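PDB 3MW6: uncharacterized protein NMB1681 from Neisseria meningitidis, which probably binds RNA as a member of the FinO family of RNA chaperones. Local coordinates for residues A[49-54]-A[91-96]. Residues are numbered along the deposited sequence; the frame is centred on the assembly and turned at random.
Sequences LGIDQD and FDLNNR
The carboxylate of Asp-92, whose backbone lies against the CD1 methyl of Ile-51 (to Asp-92 CA 3.9 Å), is met on opposite faces by two backbone N-H groups of its own loop. The N of Asn-94 reaches OD2 at 2.8 Å from one face, about 46° out of the carboxylate plane, while the N of Arg-96 reaches the same OD2 from the other face on a fairly straight bond (160° at the hydrogen). The first of these is an Asx turn, set on the type I beta turn from Asp-92 to Asn-95, and together they make the connection of the beta hairpin 89-91/97-100, in this FinO-like fold, a compact loop with one oxygen gripped twice. At the edge of the Phe-91 ring, in its plane, sits the backbone carbonyl carbon (C) of Asn-95; Lys-45 adds a cation-pi contact with that ring and a hydrogen bond to Asn-95 OD1.

The hairpin loop meets the first turn of helix 51-58, which starts after Gly-50 at the N-cap, mainly through apolar side-chain atoms, with Ile-51 CD1 also against the loop backbone. The CB of Leu-93 points toward the helix, and its branches divide the work: CD2 packs on Ile-51 CD1 at 3.9 Å, whereas CD1 lies against Asp-54 CB at 3.7 Å. Leu-93 also touches Phe-41 and Ile-51 touches Leu-71, so helices 39-42 and 64-76 border the same junction. The carboxylates of Asp-54 and Asp-92 stay apart, OD2 of the former 6.6 Å from OD1 of the latter. The Ile-51 CD1 methyl rests against the start of the turn, 3.7 Å from the backbone N of Leu-93.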
ATOM      1  N   LEU A  49       0.020  -5.956   6.957  1.00 37.17           N
ATOM      2  CA  LEU A  49      -1.449  -5.897   7.086  1.00 45.45           C
ATOM      3  C   LEU A  49      -1.885  -5.848   8.548  1.00 47.41           C
ATOM      4  O   LEU A  49      -1.374  -6.599   9.388  1.00 53.78           O
ATOM      5  CB  LEU A  49      -2.102  -7.128   6.438  1.00 50.81           C
ATOM      6  CG  LEU A  49      -3.631  -7.276   6.604  1.00 59.48           C
ATOM      7  CD1 LEU A  49      -4.408  -6.195   5.846  1.00 56.82           C
ATOM      8  CD2 LEU A  49      -4.136  -8.657   6.178  1.00 55.41           C
ATOM      9  N   GLY A  50      -2.825  -4.963   8.855  1.00 46.45           N
ATOM     10  CA  GLY A  50      -3.407  -4.903  10.184  1.00 40.03           C
ATOM     11  C   GLY A  50      -2.576  -4.164  11.219  1.00 47.23           C
ATOM     12  O   GLY A  50      -2.856  -4.251  12.407  1.00 47.56           O
ATOM     13  N   ILE A  51      -1.567  -3.418  10.779  1.00 43.87           N
ATOM     14  CA  ILE A  51      -0.731  -2.668  11.719  1.00 42.04           C
ATOM     15  C   ILE A  51      -1.577  -1.652  12.483  1.00 41.05           C
ATOM     16  O   ILE A  51      -1.345  -1.395  13.669  1.00 44.92           O
ATOM     17  CB  ILE A  51       0.484  -1.977  11.009  1.00 42.96           C
ATOM     18  CG1 ILE A  51       1.682  -1.879  11.949  1.00 47.41           C
ATOM     19  CG2 ILE A  51       0.115  -0.610  10.442  1.00 47.06           C
ATOM     20  CD1 ILE A  51       2.408  -3.202  12.140  1.00 45.52           C
ATOM     21  N   ASP A  52      -2.585  -1.093  11.810  1.00 45.70           N
ATOM     22  CA  ASP A  52      -3.514  -0.163  12.465  1.00 47.25           C
ATOM     23  C   ASP A  52      -4.091  -0.761  13.745  1.00 43.25           C
ATOM     24  O   ASP A  52      -4.012  -0.146  14.811  1.00 44.87           O
ATOM     25  CB  ASP A  52      -4.635   0.275  11.515  1.00 56.64           C
ATOM     26  CG  ASP A  52      -5.521  -0.878  11.085  1.00 69.38           C
ATOM     27  OD1 ASP A  52      -6.745  -0.803  11.313  1.00 76.97           O
ATOM     28  OD2 ASP A  52      -4.995  -1.861  10.523  1.00 73.72           O
ATOM     29  N   GLN A  53      -4.644  -1.967  13.651  1.00 46.58           N
ATOM     30  CA  GLN A  53      -5.199  -2.640  14.831  1.00 47.09           C
ATOM     31  C   GLN A  53      -4.129  -2.948  15.893  1.00 51.12           C
ATOM     32  O   GLN A  53      -4.392  -2.869  17.094  1.00 51.44           O
ATOM     33  CB  GLN A  53      -5.941  -3.924  14.435  1.00 45.97           C
ATOM     34  CG  GLN A  53      -7.156  -3.705  13.535  1.00 67.88           C
ATOM     35  CD  GLN A  53      -8.271  -2.925  14.229  1.00 77.44           C
ATOM     36  OE1 GLN A  53      -8.553  -3.134  15.411  1.00 81.09           O
ATOM     37  NE2 GLN A  53      -8.910  -2.022  13.490  1.00 74.67           N
ATOM     38  N   ASP A  54      -2.922  -3.296  15.465  1.00 50.67           N
ATOM     39  CA  ASP A  54      -1.849  -3.552  16.428  1.00 46.23           C
ATOM     40  C   ASP A  54      -1.469  -2.297  17.207  1.00 45.01           C
ATOM     41  O   ASP A  54      -1.220  -2.352  18.411  1.00 50.43           O
ATOM     42  CB  ASP A  54      -0.617  -4.104  15.723  1.00 47.21           C
ATOM     43  CG  ASP A  54      -0.884  -5.421  15.055  1.00 55.90           C
ATOM     44  OD1 ASP A  54      -1.767  -6.165  15.536  1.00 69.75           O
ATOM     45  OD2 ASP A  54      -0.218  -5.707  14.048  1.00 53.93           O
ATOM     46  N   PHE A  91       6.758  -5.821   7.633  1.00 38.84           N
ATOM     47  CA  PHE A  91       7.225  -6.010   9.002  1.00 37.59           C
ATOM     48  C   PHE A  91       6.136  -5.658  10.014  1.00 46.43           C
ATOM     49  O   PHE A  91       5.410  -4.682   9.822  1.00 50.84           O
ATOM     50  CB  PHE A  91       8.455  -5.128   9.249  1.00 33.85           C
ATOM     51  CG  PHE A  91       9.666  -5.545   8.470  1.00 33.59           C
ATOM     52  CD1 PHE A  91      10.730  -6.172   9.100  1.00 32.29           C
ATOM     53  CD2 PHE A  91       9.738  -5.318   7.099  1.00 30.44           C
ATOM     54  CE1 PHE A  91      11.850  -6.573   8.385  1.00 33.74           C
ATOM     55  CE2 PHE A  91      10.844  -5.713   6.374  1.00 33.06           C
ATOM     56  CZ  PHE A  91      11.918  -6.339   7.022  1.00 40.65           C
ATOM     57  N   ASP A  92       6.019  -6.440  11.092  1.00 42.84           N
ATOM     58  CA  ASP A  92       5.038  -6.138  12.146  1.00 39.15           C
ATOM     59  C   ASP A  92       5.646  -5.208  13.193  1.00 35.98           C
ATOM     60  O   ASP A  92       6.787  -4.762  13.023  1.00 41.79           O
ATOM     61  CB  ASP A  92       4.449  -7.410  12.775  1.00 42.01           C
ATOM     62  CG  ASP A  92       5.487  -8.255  13.498  1.00 49.87           C
ATOM     63  OD1 ASP A  92       5.224  -9.467  13.683  1.00 55.22           O
ATOM     64  OD2 ASP A  92       6.565  -7.728  13.867  1.00 46.85           O
ATOM     65  N   LEU A  93       4.891  -4.886  14.242  1.00 39.11           N
ATOM     66  CA  LEU A  93       5.382  -3.971  15.283  1.00 45.09           C
ATOM     67  C   LEU A  93       6.672  -4.434  15.934  1.00 45.53           C
ATOM     68  O   LEU A  93       7.410  -3.622  16.490  1.00 48.03           O
ATOM     69  CB  LEU A  93       4.334  -3.744  16.379  1.00 44.40           C
ATOM     70  CG  LEU A  93       3.214  -2.798  15.980  1.00 42.27           C
ATOM     71  CD1 LEU A  93       2.323  -2.445  17.183  1.00 39.59           C
ATOM     72  CD2 LEU A  93       3.807  -1.541  15.353  1.00 37.17           C
ATOM     73  N   ASN A  94       6.959  -5.731  15.847  1.00 44.71           N
ATOM     74  CA  ASN A  94       8.150  -6.297  16.478  1.00 45.91           C
ATOM     75  C   ASN A  94       9.311  -6.475  15.524  1.00 52.37           C
ATOM     76  O   ASN A  94      10.244  -7.240  15.795  1.00 45.29           O
ATOM     77  CB  ASN A  94       7.818  -7.639  17.126  1.00 57.88           C
ATOM     78  CG  ASN A  94       6.860  -7.496  18.287  1.00 66.99           C
ATOM     79  OD1 ASN A  94       6.885  -6.492  19.006  1.00 65.92           O
ATOM     80  ND2 ASN A  94       6.001  -8.490  18.471  1.00 73.95           N
ATOM     81  N   ASN A  95       9.247  -5.775  14.399  1.00 49.46           N
ATOM     82  CA  ASN A  95      10.301  -5.852  13.404  1.00 39.40           C
ATOM     83  C   ASN A  95      10.533  -7.273  12.909  1.00 38.76           C
ATOM     84  O   ASN A  95      11.653  -7.660  12.597  1.00 44.89           O
ATOM     85  CB  ASN A  95      11.590  -5.236  13.939  1.00 47.32           C
ATOM     86  CG  ASN A  95      12.207  -4.256  12.963  1.00 69.93           C
ATOM     87  OD1 ASN A  95      12.089  -4.413  11.745  1.00 71.85           O
ATOM     88  ND2 ASN A  95      12.861  -3.229  13.490  1.00 80.78           N
ATOM     89  N   ARG A  96       9.465  -8.051  12.817  1.00 38.81           N
ATOM     90  CA  ARG A  96       9.577  -9.381  12.245  1.00 37.04           C
ATOM     91  C   ARG A  96       8.834  -9.466  10.921  1.00 36.01           C
ATOM     92  O   ARG A  96       7.843  -8.777  10.715  1.00 38.21           O
ATOM     93  CB  ARG A  96       9.054 -10.424  13.223  1.00 47.11           C
ATOM     94  CG  ARG A  96       9.853 -10.456  14.520  1.00 64.19           C
ATOM     95  CD  ARG A  96       9.883 -11.844  15.146  1.00 74.71           C
ATOM     96  NE  ARG A  96      10.825 -11.909  16.260  1.00 85.74           N
ATOM     97  CZ  ARG A  96      11.957 -12.611  16.246  1.00 95.03           C
ATOM     98  NH1 ARG A  96      12.286 -13.324  15.175  1.00 99.05           N
ATOM     99  NH2 ARG A  96      12.754 -12.614  17.310  1.00 94.67           N
TER